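Local coordinates for protein probable uracil-DNA glycosylase (Acanthamoeba polyphaga mimivirus, PDB 5X55) that belongs to the uracil-DNA glycosylase superfamily, whose alpha/beta fold is built on a central four-stranded parallel beta sheet, at residues P192-S196 and A257-N263; I164-P168 and P202-G206; Y287-I291 and H357-K363. All blocks are in the same frame, centred on the assembly; numbering follows the deposited sequence.

Interaction 1: residues P192-S196 and A257-N263; sequences PYPGS and AFTTVLN
The pyrrolidine ring of P192 lies over the backbone that joins A257 to T259. CD sits 3.2 Å from A257 O and CG 3.7 Å from T259 C, so one edge of the ring is packed against peptide groups instead of side chains. Further along, the T260 methyl packs against the backbone of the loop, CG2 lying 3.8 Å from P192 O. The rotation about chi1 (-170°) places CG2 between the backbone N and the carbonyl carbon, facing P192, and sends OG1 to E264 O. T259, by contrast, points away from the 192-196 loop, where its hydroxyl meets W272 and H268.

The second half of the contact is polar at the backbone and apolar around it. N263 N donates to P194 O over 2.7 Å, a nearly straight bond (166°) whose donor stands 31° out of the carbonyl plane. The branch of L262 that closes in on the same oxygen is CD1, 3.5 Å from P194 O; it also reaches S196 CB at 3.8 Å. The amide end of N263 folds back toward G195 and S196.

Y193 projects from the other side of its loop and hydrogen-bonds to F209 O. The loop 192-196 begins within the Q-D-P-Y signature that follows a central strand in family-1 uracil-DNA glycosylases, here strand 185-189, while 257-263 follows the neighbouring strand 251-255. The contact thus joins two loops that leave the C-terminal ends of neighbouring parallel strands, the end where alpha/beta folds commonly carry their functional loops.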
ATOM      1  N   PRO A 192       1.676  -4.496   6.769  1.00 15.67           N
ATOM      2  CA  PRO A 192       1.182  -3.330   7.510  1.00 16.81           C
ATOM      3  C   PRO A 192       1.993  -3.139   8.784  1.00 19.95           C
ATOM      4  O   PRO A 192       2.639  -4.069   9.281  1.00 17.23           O
ATOM      5  CB  PRO A 192      -0.279  -3.673   7.831  1.00 17.42           C
ATOM      6  CG  PRO A 192      -0.602  -4.948   7.066  1.00 17.85           C
ATOM      7  CD  PRO A 192       0.721  -5.624   6.803  1.00 19.87           C
ATOM      8  N   TYR A 193       1.979  -1.900   9.291  1.00 16.65           N
ATOM      9  CA  TYR A 193       2.634  -1.622  10.562  1.00 19.90           C
ATOM     10  C   TYR A 193       2.025  -2.504  11.640  1.00 22.51           C
ATOM     11  O   TYR A 193       0.791  -2.625  11.710  1.00 18.05           O
ATOM     12  CB  TYR A 193       2.500  -0.165  10.981  1.00 17.08           C
ATOM     13  CG  TYR A 193       3.193   0.804  10.069  1.00 19.63           C
ATOM     14  CD1 TYR A 193       4.556   0.709   9.824  1.00 18.74           C
ATOM     15  CD2 TYR A 193       2.481   1.824   9.453  1.00 18.07           C
ATOM     16  CE1 TYR A 193       5.200   1.618   8.971  1.00 20.68           C
ATOM     17  CE2 TYR A 193       3.108   2.741   8.613  1.00 18.55           C
ATOM     18  CZ  TYR A 193       4.461   2.636   8.375  1.00 22.41           C
ATOM     19  OH  TYR A 193       5.071   3.542   7.528  1.00 24.33           O
ATOM     20  N   PRO A 194       2.847  -3.162  12.470  1.00 25.02           N
ATOM     21  CA  PRO A 194       2.296  -3.988  13.559  1.00 24.47           C
ATOM     22  C   PRO A 194       1.990  -3.199  14.820  1.00 21.77           C
ATOM     23  O   PRO A 194       1.270  -3.713  15.689  1.00 22.40           O
ATOM     24  CB  PRO A 194       3.413  -5.025  13.811  1.00 19.63           C
ATOM     25  CG  PRO A 194       4.677  -4.236  13.533  1.00 20.17           C
ATOM     26  CD  PRO A 194       4.319  -3.267  12.379  1.00 21.36           C
ATOM     27  N   GLY A 195       2.508  -1.975  14.940  1.00 20.44           N
ATOM     28  CA  GLY A 195       2.455  -1.238  16.186  1.00 21.22           C
ATOM     29  C   GLY A 195       1.138  -0.527  16.405  1.00 24.78           C
ATOM     30  O   GLY A 195       0.252  -0.510  15.551  1.00 19.35           O
ATOM     31  N   SER A 196       1.009   0.068  17.595  1.00 23.42           N
ATOM     32  CA  SER A 196      -0.189   0.804  17.962  1.00 26.05           C
ATOM     33  C   SER A 196       0.183   1.938  18.912  1.00 31.51           C
ATOM     34  O   SER A 196       1.275   1.954  19.487  1.00 28.83           O
ATOM     35  CB  SER A 196      -1.244  -0.128  18.589  1.00 28.82           C
ATOM     36  OG  SER A 196      -0.791  -0.710  19.796  1.00 29.54           O
ATOM     37  N   ALA A 257       0.910  -7.562   1.548  1.00 16.24           N
ATOM     38  CA  ALA A 257       0.199  -8.316   2.574  1.00 17.83           C
ATOM     39  C   ALA A 257      -0.801  -7.370   3.228  1.00 18.40           C
ATOM     40  O   ALA A 257      -0.412  -6.434   3.935  1.00 17.61           O
ATOM     41  CB  ALA A 257       1.155  -8.890   3.617  1.00 15.30           C
ATOM     42  N   PHE A 258      -2.086  -7.625   3.023  1.00 18.14           N
ATOM     43  CA  PHE A 258      -3.067  -6.659   3.493  1.00 18.47           C
ATOM     44  C   PHE A 258      -3.286  -6.683   5.000  1.00 19.04           C
ATOM     45  O   PHE A 258      -3.851  -5.715   5.528  1.00 17.43           O
ATOM     46  CB  PHE A 258      -4.396  -6.868   2.757  1.00 17.26           C
ATOM     47  CG  PHE A 258      -4.411  -6.277   1.368  1.00 16.51           C
ATOM     48  CD1 PHE A 258      -3.652  -6.836   0.351  1.00 15.57           C
ATOM     49  CD2 PHE A 258      -5.162  -5.156   1.089  1.00 14.80           C
ATOM     50  CE1 PHE A 258      -3.666  -6.285  -0.927  1.00 14.30           C
ATOM     51  CE2 PHE A 258      -5.177  -4.602  -0.182  1.00 15.54           C
ATOM     52  CZ  PHE A 258      -4.434  -5.166  -1.188  1.00 14.88           C
ATOM     53  N   THR A 259      -2.856  -7.728   5.708  1.00 14.24           N
ATOM     54  CA  THR A 259      -3.093  -7.820   7.143  1.00 14.51           C
ATOM     55  C   THR A 259      -1.849  -8.303   7.877  1.00 19.00           C
ATOM     56  O   THR A 259      -0.943  -8.894   7.293  1.00 17.05           O
ATOM     57  CB  THR A 259      -4.248  -8.777   7.473  1.00 16.45           C
ATOM     58  OG1 THR A 259      -3.973 -10.064   6.903  1.00 19.85           O
ATOM     59  CG2 THR A 259      -5.559  -8.250   6.915  1.00 16.67           C
ATOM     60  N   THR A 260      -1.826  -8.043   9.180  1.00 18.13           N
ATOM     61  CA  THR A 260      -0.964  -8.755  10.100  1.00 19.75           C
ATOM     62  C   THR A 260      -1.707  -8.849  11.428  1.00 18.55           C
ATOM     63  O   THR A 260      -2.908  -8.590  11.500  1.00 18.22           O
ATOM     64  CB  THR A 260       0.417  -8.085  10.190  1.00 20.30           C
ATOM     65  OG1 THR A 260       1.312  -8.932  10.925  1.00 19.06           O
ATOM     66  CG2 THR A 260       0.347  -6.685  10.827  1.00 14.79           C
ATOM     67  N   VAL A 261      -1.009  -9.262  12.475  1.00 19.96           N
ATOM     68  CA  VAL A 261      -1.562  -9.310  13.825  1.00 20.18           C
ATOM     69  C   VAL A 261      -0.905  -8.201  14.623  1.00 22.84           C
ATOM     70  O   VAL A 261       0.300  -7.952  14.475  1.00 21.31           O
ATOM     71  CB  VAL A 261      -1.341 -10.685  14.497  1.00 23.61           C
ATOM     72  CG1 VAL A 261      -1.756 -10.654  15.966  1.00 20.67           C
ATOM     73  CG2 VAL A 261      -2.114 -11.766  13.761  1.00 24.26           C
ATOM     74  N   LEU A 262      -1.698  -7.519  15.449  1.00 22.36           N
ATOM     75  CA  LEU A 262      -1.162  -6.450  16.279  1.00 22.60           C
ATOM     76  C   LEU A 262       0.071  -6.925  17.045  1.00 25.83           C
ATOM     77  O   LEU A 262       0.060  -7.994  17.661  1.00 22.70           O
ATOM     78  CB  LEU A 262      -2.236  -5.974  17.252  1.00 26.64           C
ATOM     79  CG  LEU A 262      -1.967  -4.664  17.983  1.00 28.39           C
ATOM     80  CD1 LEU A 262      -1.955  -3.515  16.990  1.00 23.55           C
ATOM     81  CD2 LEU A 262      -3.027  -4.466  19.056  1.00 30.84           C
ATOM     82  N   ASN A 263       1.138  -6.122  16.992  1.00 24.00           N
ATOM     83  CA  ASN A 263       2.403  -6.346  17.689  1.00 29.52           C
ATOM     84  C   ASN A 263       3.174  -7.550  17.154  1.00 31.98           C
ATOM     85  O   ASN A 263       4.104  -8.019  17.821  1.00 35.16           O
ATOM     86  CB  ASN A 263       2.208  -6.506  19.205  1.00 26.40           C
ATOM     87  CG  ASN A 263       1.621  -5.257  19.859  1.00 34.71           C
ATOM     88  OD1 ASN A 263       1.770  -4.141  19.345  1.00 37.42           O
ATOM     89  ND2 ASN A 263       0.928  -5.444  20.981  1.00 31.86           N
TER

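Interaction 2: residues I164-P168 and P202-G206; sequences IVPYP and PYAMG
A cis peptide bond between V165 and P166 turns the chain as it leaves the short strand 164-165 and brings P166 against the loop 202-206, the two CA atoms of P166 and A204 lying 5.0 Å apart. The backbones are joined through water 1, which accepts from Y167 N at 2.8 Å and donates to A204 O at 3.0 Å. At G206 the backbone takes a positive phi (81°), and its N lies 3.7 Å from P166 CB.

Aliphatic groups fill the rest. A204 CB meets P166 CB at 4.0 Å, while V165 CG1, held beside its own backbone N (chi1 -62°), reaches P202 CG at 3.9 Å. That same P202 CG sits over one face of the Y167 ring, 4.0 Å from CZ, the two side chains crossing at about a right angle; I164 O lies in the plane of this ring, at its edge. Outside the pair, W114 takes up P166 O, and N173 and T174 bind M205 O and G206 O.

The chemistry is thus mostly apolar, with proline rings and small side chains in close fit, and the bridging water gives Y167 N and A204 O a common polar partner in a largely buried setting.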
ATOM      1  N   ILE A 164      -6.258  -8.924  14.289  1.00 20.62           N
ATOM      2  CA  ILE A 164      -5.871  -8.564  12.935  1.00 20.73           C
ATOM      3  C   ILE A 164      -5.918  -7.054  12.762  1.00 21.64           C
ATOM      4  O   ILE A 164      -6.843  -6.390  13.241  1.00 20.28           O
ATOM      5  CB  ILE A 164      -6.799  -9.270  11.943  1.00 23.40           C
ATOM      6  CG1 ILE A 164      -6.690 -10.789  12.137  1.00 24.91           C
ATOM      7  CG2 ILE A 164      -6.510  -8.800  10.528  1.00 17.36           C
ATOM      8  CD1 ILE A 164      -7.571 -11.601  11.198  1.00 26.26           C
ATOM      9  N   VAL A 165      -4.893  -6.503  12.113  1.00 19.21           N
ATOM     10  CA  VAL A 165      -4.819  -5.093  11.739  1.00 17.29           C
ATOM     11  C   VAL A 165      -4.483  -5.051  10.252  1.00 17.89           C
ATOM     12  O   VAL A 165      -3.855  -5.992   9.739  1.00 18.94           O
ATOM     13  CB  VAL A 165      -3.782  -4.326  12.578  1.00 20.73           C
ATOM     14  CG1 VAL A 165      -4.163  -4.341  14.056  1.00 16.48           C
ATOM     15  CG2 VAL A 165      -2.354  -4.901  12.358  1.00 17.77           C
ATOM     16  N   PRO A 166      -4.930  -4.034   9.497  1.00 18.39           N
ATOM     17  CA  PRO A 166      -5.838  -2.972   9.946  1.00 18.53           C
ATOM     18  C   PRO A 166      -7.259  -3.495  10.164  1.00 19.42           C
ATOM     19  O   PRO A 166      -7.540  -4.616   9.744  1.00 17.59           O
ATOM     20  CB  PRO A 166      -5.801  -1.973   8.787  1.00 16.30           C
ATOM     21  CG  PRO A 166      -5.585  -2.848   7.579  1.00 16.52           C
ATOM     22  CD  PRO A 166      -4.603  -3.906   8.063  1.00 13.31           C
ATOM     23  N   TYR A 167      -8.119  -2.694  10.808  1.00 19.08           N
ATOM     24  CA  TYR A 167      -9.509  -3.070  11.027  1.00 17.55           C
ATOM     25  C   TYR A 167     -10.241  -3.172   9.690  1.00 18.64           C
ATOM     26  O   TYR A 167      -9.813  -2.588   8.688  1.00 15.96           O
ATOM     27  CB  TYR A 167     -10.188  -2.062  11.948  1.00 17.22           C
ATOM     28  CG  TYR A 167      -9.726  -2.157  13.395  1.00 20.98           C
ATOM     29  CD1 TYR A 167      -8.895  -3.191  13.812  1.00 20.13           C
ATOM     30  CD2 TYR A 167     -10.128  -1.223  14.341  1.00 23.35           C
ATOM     31  CE1 TYR A 167      -8.482  -3.284  15.112  1.00 23.56           C
ATOM     32  CE2 TYR A 167      -9.713  -1.309  15.655  1.00 21.84           C
ATOM     33  CZ  TYR A 167      -8.887  -2.341  16.031  1.00 24.20           C
ATOM     34  OH  TYR A 167      -8.458  -2.440  17.327  1.00 29.94           O
ATOM     35  N   PRO A 168     -11.334  -3.944   9.644  1.00 20.63           N
ATOM     36  CA  PRO A 168     -11.895  -4.315   8.338  1.00 20.22           C
ATOM     37  C   PRO A 168     -12.487  -3.143   7.568  1.00 19.73           C
ATOM     38  O   PRO A 168     -12.465  -3.165   6.336  1.00 18.37           O
ATOM     39  CB  PRO A 168     -12.950  -5.380   8.685  1.00 20.50           C
ATOM     40  CG  PRO A 168     -13.121  -5.339  10.128  1.00 18.36           C
ATOM     41  CD  PRO A 168     -11.953  -4.692  10.755  1.00 21.12           C
ATOM     42  N   PRO A 202      -4.406   1.085  16.213  1.00 21.74           N
ATOM     43  CA  PRO A 202      -3.342   0.564  15.359  1.00 22.90           C
ATOM     44  C   PRO A 202      -2.758   1.652  14.470  1.00 22.43           C
ATOM     45  O   PRO A 202      -3.438   2.607  14.077  1.00 20.25           O
ATOM     46  CB  PRO A 202      -4.056  -0.510  14.533  1.00 21.22           C
ATOM     47  CG  PRO A 202      -5.264  -0.861  15.313  1.00 22.09           C
ATOM     48  CD  PRO A 202      -5.697   0.436  15.935  1.00 21.42           C
ATOM     49  N   TYR A 203      -1.463   1.514  14.182  1.00 19.84           N
ATOM     50  CA  TYR A 203      -0.838   2.341  13.149  1.00 20.22           C
ATOM     51  C   TYR A 203      -1.307   1.948  11.753  1.00 17.55           C
ATOM     52  O   TYR A 203      -1.400   2.806  10.876  1.00 19.58           O
ATOM     53  CB  TYR A 203       0.686   2.228  13.216  1.00 23.98           C
ATOM     54  CG  TYR A 203       1.316   2.809  14.455  1.00 24.15           C
ATOM     55  CD1 TYR A 203       0.620   3.680  15.278  1.00 28.82           C
ATOM     56  CD2 TYR A 203       2.617   2.483  14.799  1.00 27.31           C
ATOM     57  CE1 TYR A 203       1.208   4.205  16.422  1.00 33.20           C
ATOM     58  CE2 TYR A 203       3.214   3.002  15.927  1.00 30.63           C
ATOM     59  CZ  TYR A 203       2.510   3.861  16.735  1.00 29.64           C
ATOM     60  OH  TYR A 203       3.122   4.370  17.856  1.00 40.03           O
ATOM     61  N   ALA A 204      -1.597   0.671  11.524  1.00 17.89           N
ATOM     62  CA  ALA A 204      -2.053   0.229  10.209  1.00 17.74           C
ATOM     63  C   ALA A 204      -3.414   0.844   9.876  1.00 20.16           C
ATOM     64  O   ALA A 204      -4.346   0.806  10.694  1.00 18.09           O
ATOM     65  CB  ALA A 204      -2.128  -1.294  10.168  1.00 14.61           C
ATOM     66  N   MET A 205      -3.522   1.430   8.675  1.00 15.99           N
ATOM     67  CA  MET A 205      -4.762   2.055   8.232  1.00 15.08           C
ATOM     68  C   MET A 205      -5.132   1.660   6.801  1.00 17.10           C
ATOM     69  O   MET A 205      -5.932   2.334   6.165  1.00 18.58           O
ATOM     70  CB  MET A 205      -4.665   3.579   8.361  1.00 16.34           C
ATOM     71  CG  MET A 205      -3.550   4.235   7.545  1.00 15.86           C
ATOM     72  SD  MET A 205      -3.741   6.030   7.657  1.00 27.33           S
ATOM     73  CE  MET A 205      -5.043   6.281   6.441  1.00 22.55           C
ATOM     74  N   GLY A 206      -4.598   0.554   6.292  1.00 17.33           N
ATOM     75  CA  GLY A 206      -5.006   0.078   4.989  1.00 17.24           C
ATOM     76  C   GLY A 206      -4.334   0.768   3.833  1.00 20.23           C
ATOM     77  O   GLY A 206      -4.793   0.629   2.696  1.00 22.92           O
TER
HETATM   78  O   HOH W   1      -6.834  -0.380  11.813  1.00 16.75           O

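Interaction 3: residues Y287-I291 and H357-K363; sequences YDDLI and HLKSRNK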
ATOM      1  N   TYR A 287      -5.186  -1.213 -17.836  1.00 27.12           N
ATOM      2  CA  TYR A 287      -4.816   0.193 -17.873  1.00 26.68           C
ATOM      3  C   TYR A 287      -3.408   0.359 -18.422  1.00 27.55           C
ATOM      4  O   TYR A 287      -2.610  -0.586 -18.464  1.00 26.58           O
ATOM      5  CB  TYR A 287      -4.933   0.838 -16.475  1.00 26.50           C
ATOM      6  CG  TYR A 287      -6.346   0.751 -15.969  1.00 24.38           C
ATOM      7  CD1 TYR A 287      -7.307   1.672 -16.378  1.00 31.89           C
ATOM      8  CD2 TYR A 287      -6.743  -0.284 -15.147  1.00 25.33           C
ATOM      9  CE1 TYR A 287      -8.616   1.575 -15.949  1.00 27.27           C
ATOM     10  CE2 TYR A 287      -8.053  -0.388 -14.719  1.00 27.88           C
ATOM     11  CZ  TYR A 287      -8.979   0.544 -15.132  1.00 23.60           C
ATOM     12  OH  TYR A 287     -10.277   0.463 -14.723  1.00 33.24           O
ATOM     13  N   ASP A 288      -3.104   1.580 -18.839  1.00 31.34           N
ATOM     14  CA  ASP A 288      -1.847   1.790 -19.516  1.00 34.98           C
ATOM     15  C   ASP A 288      -1.041   2.898 -18.877  1.00 30.58           C
ATOM     16  O   ASP A 288      -1.592   3.839 -18.281  1.00 31.42           O
ATOM     17  CB  ASP A 288      -2.070   2.067 -20.987  1.00 38.68           C
ATOM     18  CG  ASP A 288      -2.564   0.828 -21.733  1.00 54.13           C
ATOM     19  OD1 ASP A 288      -3.224   0.980 -22.789  1.00 60.74           O
ATOM     20  OD2 ASP A 288      -2.299  -0.299 -21.266  1.00 59.00           O
ATOM     21  N   ASP A 289       0.280   2.735 -18.976  1.00 28.11           N
ATOM     22  CA  ASP A 289       1.196   3.801 -18.612  1.00 35.67           C
ATOM     23  C   ASP A 289       1.026   4.198 -17.142  1.00 31.94           C
ATOM     24  O   ASP A 289       0.961   5.384 -16.795  1.00 26.05           O
ATOM     25  CB  ASP A 289       0.972   5.002 -19.534  1.00 34.99           C
ATOM     26  CG  ASP A 289       2.065   6.018 -19.437  1.00 48.44           C
ATOM     27  OD1 ASP A 289       1.720   7.211 -19.325  1.00 49.98           O
ATOM     28  OD2 ASP A 289       3.250   5.619 -19.471  1.00 48.87           O
ATOM     29  N   LEU A 290       0.876   3.198 -16.276  1.00 24.47           N
ATOM     30  CA  LEU A 290       0.934   3.456 -14.848  1.00 25.39           C
ATOM     31  C   LEU A 290       2.387   3.619 -14.446  1.00 25.63           C
ATOM     32  O   LEU A 290       3.302   3.202 -15.162  1.00 27.71           O
ATOM     33  CB  LEU A 290       0.300   2.317 -14.052  1.00 23.09           C
ATOM     34  CG  LEU A 290      -1.138   1.953 -14.417  1.00 29.60           C
ATOM     35  CD1 LEU A 290      -1.664   0.852 -13.499  1.00 28.02           C
ATOM     36  CD2 LEU A 290      -2.049   3.163 -14.382  1.00 24.00           C
ATOM     37  N   ILE A 291       2.605   4.220 -13.285  1.00 20.68           N
ATOM     38  CA  ILE A 291       3.940   4.307 -12.713  1.00 20.84           C
ATOM     39  C   ILE A 291       4.012   3.385 -11.501  1.00 19.21           C
ATOM     40  O   ILE A 291       3.216   3.522 -10.565  1.00 18.38           O
ATOM     41  CB  ILE A 291       4.300   5.748 -12.339  1.00 17.08           C
ATOM     42  CG1 ILE A 291       4.180   6.629 -13.586  1.00 21.46           C
ATOM     43  CG2 ILE A 291       5.707   5.779 -11.744  1.00 19.63           C
ATOM     44  CD1 ILE A 291       4.083   8.108 -13.299  1.00 23.95           C
ATOM     45  N   HIS A 357       7.476  11.807 -15.655  1.00 27.88           N
ATOM     46  CA  HIS A 357       6.754  10.842 -16.482  1.00 26.06           C
ATOM     47  C   HIS A 357       5.304  11.268 -16.704  1.00 26.21           C
ATOM     48  O   HIS A 357       4.800  11.224 -17.838  1.00 32.78           O
ATOM     49  CB  HIS A 357       6.816   9.451 -15.861  1.00 27.79           C
ATOM     50  CG  HIS A 357       6.247   8.381 -16.743  1.00 35.54           C
ATOM     51  ND1 HIS A 357       6.990   7.748 -17.720  1.00 36.00           N
ATOM     52  CD2 HIS A 357       5.000   7.858 -16.819  1.00 28.44           C
ATOM     53  CE1 HIS A 357       6.229   6.866 -18.344  1.00 35.78           C
ATOM     54  NE2 HIS A 357       5.020   6.911 -17.813  1.00 35.70           N
ATOM     55  N   LEU A 358       4.624  11.712 -15.644  1.00 27.34           N
ATOM     56  CA  LEU A 358       3.255  12.194 -15.814  1.00 29.15           C
ATOM     57  C   LEU A 358       3.208  13.361 -16.791  1.00 36.68           C
ATOM     58  O   LEU A 358       2.320  13.432 -17.652  1.00 33.90           O
ATOM     59  CB  LEU A 358       2.659  12.613 -14.466  1.00 28.13           C
ATOM     60  CG  LEU A 358       2.318  11.479 -13.499  1.00 32.21           C
ATOM     61  CD1 LEU A 358       1.808  12.011 -12.142  1.00 23.29           C
ATOM     62  CD2 LEU A 358       1.292  10.554 -14.132  1.00 26.49           C
ATOM     63  N   LYS A 359       4.159  14.284 -16.671  1.00 34.42           N
ATOM     64  CA  LYS A 359       4.163  15.452 -17.535  1.00 34.35           C
ATOM     65  C   LYS A 359       4.467  15.054 -18.968  1.00 37.34           C
ATOM     66  O   LYS A 359       3.895  15.622 -19.905  1.00 37.84           O
ATOM     67  CB  LYS A 359       5.163  16.476 -16.999  1.00 34.55           C
ATOM     68  CG  LYS A 359       5.607  17.552 -17.967  1.00 44.57           C
ATOM     69  CD  LYS A 359       6.477  18.580 -17.241  1.00 43.42           C
ATOM     70  CE  LYS A 359       7.670  19.018 -18.088  1.00 57.49           C
ATOM     71  NZ  LYS A 359       7.280  19.753 -19.330  1.00 53.99           N
ATOM     72  N   SER A 360       5.316  14.045 -19.158  1.00 35.86           N
ATOM     73  CA  SER A 360       5.626  13.601 -20.508  1.00 38.32           C
ATOM     74  C   SER A 360       4.456  12.866 -21.141  1.00 43.26           C
ATOM     75  O   SER A 360       4.440  12.705 -22.363  1.00 52.43           O
ATOM     76  CB  SER A 360       6.883  12.723 -20.522  1.00 36.39           C
ATOM     77  OG  SER A 360       6.616  11.379 -20.157  1.00 38.16           O
ATOM     78  N   ARG A 361       3.472  12.428 -20.355  1.00 41.70           N
ATOM     79  CA  ARG A 361       2.240  11.904 -20.936  1.00 41.53           C
ATOM     80  C   ARG A 361       1.044  12.834 -20.727  1.00 42.55           C
ATOM     81  O   ARG A 361      -0.103  12.384 -20.742  1.00 44.19           O
ATOM     82  CB  ARG A 361       1.936  10.512 -20.385  1.00 40.17           C
ATOM     83  CG  ARG A 361       3.157   9.625 -20.310  1.00 40.38           C
ATOM     84  CD  ARG A 361       3.585   9.139 -21.681  1.00 42.88           C
ATOM     85  NE  ARG A 361       4.859   8.416 -21.652  1.00 37.81           N
ATOM     86  CZ  ARG A 361       4.974   7.092 -21.747  1.00 43.87           C
ATOM     87  NH1 ARG A 361       3.890   6.329 -21.875  1.00 42.14           N
ATOM     88  NH2 ARG A 361       6.179   6.526 -21.728  1.00 41.00           N
ATOM     89  N   ASN A 362       1.295  14.133 -20.529  1.00 44.34           N
ATOM     90  CA  ASN A 362       0.249  15.167 -20.454  1.00 39.45           C
ATOM     91  C   ASN A 362      -0.817  14.866 -19.401  1.00 46.48           C
ATOM     92  O   ASN A 362      -1.926  15.423 -19.460  1.00 49.61           O
ATOM     93  CB  ASN A 362      -0.424  15.392 -21.816  1.00 44.77           C
ATOM     94  CG  ASN A 362       0.552  15.854 -22.885  1.00 48.03           C
ATOM     95  OD1 ASN A 362       0.723  15.197 -23.911  1.00 50.12           O
ATOM     96  ND2 ASN A 362       1.196  16.993 -22.649  1.00 49.58           N
ATOM     97  N   LYS A 363      -0.504  14.004 -18.434  1.00 44.85           N
ATOM     98  CA  LYS A 363      -1.421  13.689 -17.351  1.00 38.69           C
ATOM     99  C   LYS A 363      -1.322  14.734 -16.245  1.00 39.97           C
ATOM    100  O   LYS A 363      -0.317  15.437 -16.109  1.00 44.49           O
ATOM    101  CB  LYS A 363      -1.126  12.298 -16.799  1.00 40.09           C
ATOM    102  CG  LYS A 363      -1.184  11.215 -17.862  1.00 40.24           C
ATOM    103  CD  LYS A 363      -0.662   9.893 -17.339  1.00 37.96           C
ATOM    104  CE  LYS A 363      -1.245   8.733 -18.118  1.00 38.38           C
ATOM    105  NZ  LYS A 363      -1.955   7.811 -17.191  1.00 51.89           N
TER
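OD2 of D289 is gripped twice. H357 NE2 donates to it over 2.7 Å, approaching on the syn side of the carboxylate but 34° out of its plane, while the oxygen lies close to the plane of the imidazole at the ring edge. R361 NH1 forms a salt bridge with the same atom at 2.6 Å; here the carboxylate and guanidinium planes are only 3° apart and OD2 lies over a guanidinium face, so the groups overlap flat rather than meeting edge-on. H357 CE1 also lies 3.3 Å above the R361 guanidinium plane. K363 NZ stays 4.3 Å from D289 OD1, beyond a salt bridge.

The side chain of D289 reaches this site with CG anti to the backbone N (chi1 -167°). Deeper in, I291 CG1 packs on H357 CD2 at 3.6 Å, and I291 CD1 meets L358 CD2 at 3.8 Å; Y312, from the adjacent strand, stacks on the imidazole.

The helix ends at S360 in a Schellman motif, with N362 at positive phi and K363 N bonded to L358 O. The contact ties the C-terminal end of helix 350-360 to the lead-in of strand 291-295, the helix-on-sheet layering of an alpha/beta fold.

In the fold
Interactions 1 and 2 form one neighbourhood, with centres about 6 Å apart. T260 N and V165 O, 2.9 Å apart, link them through the antiparallel sheet of strands 164-165 and 260-261, and G195 O lies 3.0 Å from Y203 N, a probable second bond between the two parts of the long loop after strand 185-189. Their segments alternate along the chain. Interaction 3 lies on the opposite side of the chain's centre: its centre is about 32 Å from that of interaction 1 and 31 Å from that of interaction 2, with nearest atoms about 14 and 16 Å away. Interaction 1 follows strands 185-189 and 251-255 and interaction 3 opens strand 291-295, at opposite ends of the central parallel sheet.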